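Local coordinates for protein putative NADH-depentdent flavin oxidoreductase (Cupriavidus metallidurans, PDB 5OCS) that probably reduces activated alkenes as an FMN-dependent ene-reductase of the Old Yellow Enzyme family, drawing its electrons from NAD(P)H, at residues D[23-28]-D[64-69]; D[56-61]-D[99-104]. All blocks are in the same frame, centred on the assembly; numbering follows the deposited sequence.

In the fold
Both contacts sit at the C-terminal end of the first three strands of the eight-stranded parallel barrel, their centres about 8 Å apart. Along the chain the four segments alternate: 23-28 follows strand 19-21, 56-61 covers the end of strand 52-59 and the turn after it, the loop segment 64-69 comes next, and 99-104 takes in the end of strand 96-102 and the residues beyond. Interaction 2 is the sheet pairing of two neighbouring strands, and interaction 1 joins the loops that leave strands 19-21 and 52-59. Gln-26 N to Glu-56 OE1 and Gly-64 O to Ala-104 N, both probably hydrogen bonds, tie the two together. Pro-23, Cys-25, Ala-57 and Gln-100, all seen to bind FMN, lie together there.

Interaction 1: D[23-28]-D[64-69]; sequences PMCQYS and GRITPT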
loop_
_atom_site.group_PDB
_atom_site.type_symbol
_atom_site.label_atom_id
_atom_site.label_comp_id
_atom_site.label_asym_id
_atom_site.label_seq_id
_atom_site.Cartn_x
_atom_site.Cartn_y
_atom_site.Cartn_z
ATOM N N PRO D 23 14.709 -6.742 -3.110
ATOM C CA PRO D 23 14.106 -6.882 -4.434
ATOM C C PRO D 23 13.307 -8.168 -4.423
ATOM O O PRO D 23 13.851 -9.252 -4.007
ATOM C CB PRO D 23 15.312 -6.981 -5.372
ATOM C CG PRO D 23 16.421 -7.506 -4.504
ATOM C CD PRO D 23 16.162 -7.004 -3.122
ATOM N N MET D 24 12.028 -8.062 -4.719
ATOM C CA MET D 24 11.150 -9.189 -4.613
ATOM C C MET D 24 10.389 -9.293 -5.915
ATOM O O MET D 24 9.584 -8.427 -6.211
ATOM C CB MET D 24 10.178 -9.016 -3.450
ATOM C CG MET D 24 10.817 -9.255 -2.110
ATOM S SD MET D 24 9.674 -8.964 -0.734
ATOM C CE MET D 24 9.624 -7.189 -0.684
ATOM N N CYS D 25 10.655 -10.361 -6.679
ATOM C CA CYS D 25 9.977 -10.582 -7.953
ATOM C C CYS D 25 8.474 -10.575 -7.785
ATOM O O CYS D 25 7.949 -11.197 -6.843
ATOM C CB CYS D 25 10.419 -11.922 -8.576
ATOM S SG CYS D 25 12.129 -11.839 -9.113
ATOM N N GLN D 26 7.782 -9.865 -8.685
ATOM C CA GLN D 26 6.360 -9.772 -8.653
ATOM C C GLN D 26 5.701 -10.560 -9.796
ATOM O O GLN D 26 4.494 -10.779 -9.732
ATOM C CB GLN D 26 5.909 -8.289 -8.728
ATOM C CG GLN D 26 6.396 -7.447 -7.577
ATOM C CD GLN D 26 5.849 -7.976 -6.279
ATOM O OE1 GLN D 26 4.624 -7.943 -6.054
ATOM N NE2 GLN D 26 6.712 -8.526 -5.445
ATOM N N TYR D 27 6.467 -10.932 -10.834
ATOM C CA TYR D 27 5.908 -11.738 -11.953
ATOM C C TYR D 27 4.642 -11.101 -12.516
ATOM O O TYR D 27 3.699 -11.787 -12.846
ATOM C CB TYR D 27 5.614 -13.192 -11.481
ATOM C CG TYR D 27 6.736 -13.789 -10.682
ATOM C CD1 TYR D 27 7.819 -14.388 -11.326
ATOM C CD2 TYR D 27 6.712 -13.783 -9.281
ATOM C CE1 TYR D 27 8.895 -14.912 -10.592
ATOM C CE2 TYR D 27 7.766 -14.321 -8.539
ATOM C CZ TYR D 27 8.848 -14.890 -9.219
ATOM O OH TYR D 27 9.902 -15.418 -8.517
ATOM N N SER D 28 4.612 -9.772 -12.594
ATOM C CA SER D 28 3.392 -9.018 -12.935
ATOM C C SER D 28 3.596 -8.010 -14.071
ATOM O O SER D 28 2.875 -7.010 -14.162
ATOM C CB SER D 28 2.899 -8.291 -11.668
ATOM O OG SER D 28 2.477 -9.230 -10.710
ATOM N N GLY D 64 16.842 -13.168 -20.679
ATOM C CA GLY D 64 17.330 -13.152 -19.347
ATOM C C GLY D 64 16.264 -13.080 -18.276
ATOM O O GLY D 64 16.592 -13.137 -17.088
ATOM N N ARG D 65 14.995 -13.017 -18.664
ATOM C CA ARG D 65 13.896 -13.039 -17.693
ATOM C C ARG D 65 13.822 -14.385 -17.014
ATOM O O ARG D 65 14.028 -15.419 -17.666
ATOM C CB ARG D 65 12.579 -12.817 -18.422
ATOM C CG ARG D 65 12.399 -11.408 -18.917
ATOM C CD ARG D 65 11.073 -11.243 -19.628
ATOM N NE ARG D 65 11.117 -11.926 -20.914
ATOM C CZ ARG D 65 10.085 -12.028 -21.754
ATOM N NH1 ARG D 65 8.920 -11.504 -21.446
ATOM N NH2 ARG D 65 10.221 -12.691 -22.915
ATOM N N ILE D 66 13.464 -14.390 -15.729
ATOM C CA ILE D 66 13.158 -15.649 -15.056
ATOM C C ILE D 66 11.907 -16.270 -15.683
ATOM O O ILE D 66 11.883 -17.466 -16.039
ATOM C CB ILE D 66 12.940 -15.456 -13.554
ATOM C CG1 ILE D 66 14.177 -14.766 -12.899
ATOM C CG2 ILE D 66 12.696 -16.808 -12.890
ATOM C CD1 ILE D 66 13.759 -14.041 -11.624
ATOM N N THR D 67 10.883 -15.455 -15.855
ATOM C CA THR D 67 9.559 -15.901 -16.316
ATOM C C THR D 67 9.040 -14.959 -17.384
ATOM O O THR D 67 9.541 -13.813 -17.545
ATOM C CB THR D 67 8.468 -15.916 -15.218
ATOM O OG1 THR D 67 8.001 -14.582 -14.957
ATOM C CG2 THR D 67 9.035 -16.499 -13.929
ATOM N N PRO D 68 7.968 -15.391 -18.067
ATOM C CA PRO D 68 7.415 -14.485 -19.072
ATOM C C PRO D 68 6.784 -13.205 -18.540
ATOM O O PRO D 68 6.509 -12.278 -19.328
ATOM C CB PRO D 68 6.369 -15.356 -19.796
ATOM C CG PRO D 68 6.866 -16.737 -19.589
ATOM C CD PRO D 68 7.463 -16.777 -18.232
ATOM N N THR D 69 6.580 -13.125 -17.224
ATOM C CA THR D 69 6.021 -11.913 -16.634
ATOM C C THR D 69 7.009 -11.170 -15.718
ATOM O O THR D 69 6.588 -10.320 -14.943
ATOM C CB THR D 69 4.702 -12.207 -15.933
ATOM O OG1 THR D 69 4.840 -13.273 -15.014
ATOM C CG2 THR D 69 3.617 -12.593 -16.924
#
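Tyr-27 meets Thr-67 and Thr-69 with different parts of itself, the ring edge for one and the backbone for the other. Thr-67 CG2 lies at the edge, near the ring plane, 3.6 Å from Tyr-27 CD1, and the two side chains cross at about a right angle. Thr-67 OG1 sits in the ring plane at the same edge. Further along, Cys-25 SG lies 3.7 Å from Ile-66 CD1, the end of the isoleucine's longer branch.

The polar part gathers on Thr-69. Its OG1 stands between the backbone N and the carbonyl carbon (chi1 53°), a setting that brings it to 2.9 Å from Tyr-27 O, where at most a weak hydrogen bond forms. Tyr-27 CA also makes a CA-H...O contact of 3.4 Å with Thr-69 O. Within 64-69, Thr-69 N donates to Thr-67 OG1 at 3.0 Å, the bond of an ST turn, and the same hydroxyl is bonded to Asp-70. Within 23-28, Gln-26 NE2 reaches Met-24 O at 3.0 Å, almost straight at 175°, while its OE1 bonds Trp-37.

Ser-28 OG bonds Gln-350 of the second subunit. The loops after the first two TIM-barrel strands thus pack together at the C-terminal end, where FMN-binding Pro-23 and Cys-25 lie. Gln-26 and Ser-28 rest against helix 36-46, and Cys-25 packs on Ala-57 of strand 52-59.

Interaction 2: D[56-61]-D[99-104]; sequences EATAVS and IQLAHA
Thr-58 bonds Gln-100 and Ala-102 through both its N and its O: Thr-58 N donates to Gln-100 O at 2.8 Å. Ala-102 N in turn donates to Thr-58 O at 3.0 Å, and Val-60 N adds a third bond, 3.1 Å to Ala-102 O. Two CA-H...O contacts, from Leu-101 CA to Thr-58 O and from Ala-59 CA to Ala-102 O, accompany them. Thr-58 pairs with Leu-101 and Ala-59 with Ala-102 in parallel register, the short strand segments crossing at -45°. With helix 76-92 between them, strands 52-59 and 96-102 form a beta-alpha-beta unit of the TIM barrel.

Side-chain packing divides between the faces of the sheet. On the face of Ala-59 and Ala-102, Ala-57 CB lies 3.7 Å from Ala-102 CB. On that of Thr-58 and Leu-101, the Ile-99 CD1 methyl lies against the Thr-58 hydroxyl, 3.4 Å from OG1 and 3.9 Å from CB; OG1 donates to Glu-56 O. Past the strands, Val-60 CG2 meets the His-103 ring at its edge.

Among polar side chains, the extended chain of Gln-100 carries its amide across, and the last turn (chi3 69°) sets OE1 3.1 Å from Ala-57 CB, a close contact of oxygen on methyl and not a bond. A water accepts from Ala-57 N and donates to Gln-100 OE1, bridging two FMN-binding residues, while Gln-100 NE2 is bonded to Glu-176 on strand 175-179.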
loop_
_atom_site.group_PDB
_atom_site.type_symbol
_atom_site.label_atom_id
_atom_site.label_comp_id
_atom_site.label_asym_id
_atom_site.label_seq_id
_atom_site.Cartn_x
_atom_site.Cartn_y
_atom_site.Cartn_z
ATOM N N GLU D 56 12.622 -5.062 -7.847
ATOM C CA GLU D 56 12.803 -6.452 -8.182
ATOM C C GLU D 56 13.769 -6.696 -9.347
ATOM O O GLU D 56 14.015 -5.825 -10.182
ATOM C CB GLU D 56 11.471 -7.085 -8.587
ATOM C CG GLU D 56 10.906 -6.584 -9.897
ATOM C CD GLU D 56 9.452 -6.998 -10.092
ATOM O OE1 GLU D 56 9.201 -8.152 -10.523
ATOM O OE2 GLU D 56 8.573 -6.163 -9.808
ATOM N N ALA D 57 14.214 -7.933 -9.434
ATOM C CA ALA D 57 15.035 -8.394 -10.546
ATOM C C ALA D 57 14.480 -7.937 -11.882
ATOM O O ALA D 57 13.364 -8.338 -12.316
ATOM C CB ALA D 57 15.158 -9.926 -10.524
ATOM N N THR D 58 15.242 -7.076 -12.541
ATOM C CA THR D 58 14.834 -6.482 -13.767
ATOM C C THR D 58 15.716 -7.001 -14.903
ATOM O O THR D 58 16.927 -6.777 -14.908
ATOM C CB THR D 58 14.922 -4.957 -13.629
ATOM O OG1 THR D 58 13.954 -4.550 -12.643
ATOM C CG2 THR D 58 14.607 -4.260 -14.955
ATOM N N ALA D 59 15.086 -7.717 -15.831
ATOM C CA ALA D 59 15.785 -8.427 -16.902
ATOM C C ALA D 59 16.475 -7.458 -17.846
ATOM O O ALA D 59 15.881 -6.468 -18.301
ATOM C CB ALA D 59 14.809 -9.316 -17.664
ATOM N N VAL D 60 17.740 -7.751 -18.144
ATOM C CA VAL D 60 18.508 -7.001 -19.114
ATOM C C VAL D 60 18.179 -7.362 -20.581
ATOM O O VAL D 60 18.612 -6.652 -21.488
ATOM C CB VAL D 60 20.045 -7.066 -18.815
ATOM C CG1 VAL D 60 20.331 -6.568 -17.392
ATOM C CG2 VAL D 60 20.599 -8.490 -19.013
ATOM N N SER D 61 17.416 -8.420 -20.800
ATOM C CA SER D 61 17.014 -8.848 -22.143
ATOM C C SER D 61 15.850 -9.750 -21.939
ATOM O O SER D 61 15.675 -10.303 -20.857
ATOM C CB SER D 61 18.169 -9.604 -22.834
ATOM O OG SER D 61 18.540 -10.786 -22.138
ATOM N N ILE D 99 17.655 -0.321 -8.177
ATOM C CA ILE D 99 17.114 -1.400 -8.985
ATOM C C ILE D 99 18.106 -2.556 -9.081
ATOM O O ILE D 99 19.308 -2.348 -9.174
ATOM C CB ILE D 99 16.714 -0.912 -10.396
ATOM C CG1 ILE D 99 15.855 -1.949 -11.125
ATOM C CG2 ILE D 99 17.939 -0.445 -11.239
ATOM C CD1 ILE D 99 15.088 -1.338 -12.272
ATOM N N GLN D 100 17.588 -3.768 -9.049
ATOM C CA GLN D 100 18.394 -4.995 -9.246
ATOM C C GLN D 100 18.355 -5.383 -10.710
ATOM O O GLN D 100 17.281 -5.655 -11.267
ATOM C CB GLN D 100 17.857 -6.121 -8.368
ATOM C CG GLN D 100 18.713 -7.358 -8.404
ATOM C CD GLN D 100 18.057 -8.499 -7.705
ATOM O OE1 GLN D 100 17.050 -9.037 -8.184
ATOM N NE2 GLN D 100 18.644 -8.924 -6.596
ATOM N N LEU D 101 19.502 -5.302 -11.392
ATOM C CA LEU D 101 19.572 -5.729 -12.769
ATOM C C LEU D 101 19.979 -7.205 -12.781
ATOM O O LEU D 101 20.888 -7.619 -12.037
ATOM C CB LEU D 101 20.573 -4.875 -13.521
ATOM C CG LEU D 101 20.223 -3.423 -13.774
ATOM C CD1 LEU D 101 21.334 -2.806 -14.622
ATOM C CD2 LEU D 101 18.856 -3.239 -14.449
ATOM N N ALA D 102 19.341 -7.967 -13.655
ATOM C CA ALA D 102 19.350 -9.418 -13.566
ATOM C C ALA D 102 19.363 -10.099 -14.922
ATOM O O ALA D 102 18.943 -9.563 -15.922
ATOM C CB ALA D 102 18.137 -9.873 -12.781
ATOM N N HIS D 103 19.868 -11.324 -14.914
ATOM C CA HIS D 103 19.777 -12.247 -16.025
ATOM C C HIS D 103 19.746 -13.656 -15.388
ATOM O O HIS D 103 20.643 -14.003 -14.609
ATOM C CB HIS D 103 21.002 -12.109 -16.904
ATOM C CG HIS D 103 20.883 -12.818 -18.214
ATOM N ND1 HIS D 103 20.681 -14.178 -18.313
ATOM C CD2 HIS D 103 20.996 -12.363 -19.475
ATOM C CE1 HIS D 103 20.640 -14.521 -19.587
ATOM N NE2 HIS D 103 20.832 -13.428 -20.312
ATOM N N ALA D 104 18.693 -14.402 -15.668
ATOM C CA ALA D 104 18.420 -15.710 -15.016
ATOM C C ALA D 104 19.290 -16.875 -15.517
ATOM O O ALA D 104 19.359 -17.911 -14.884
ATOM C CB ALA D 104 16.957 -16.094 -15.206
HETATM O O HOH W 1 14.679 -10.051 -7.109
#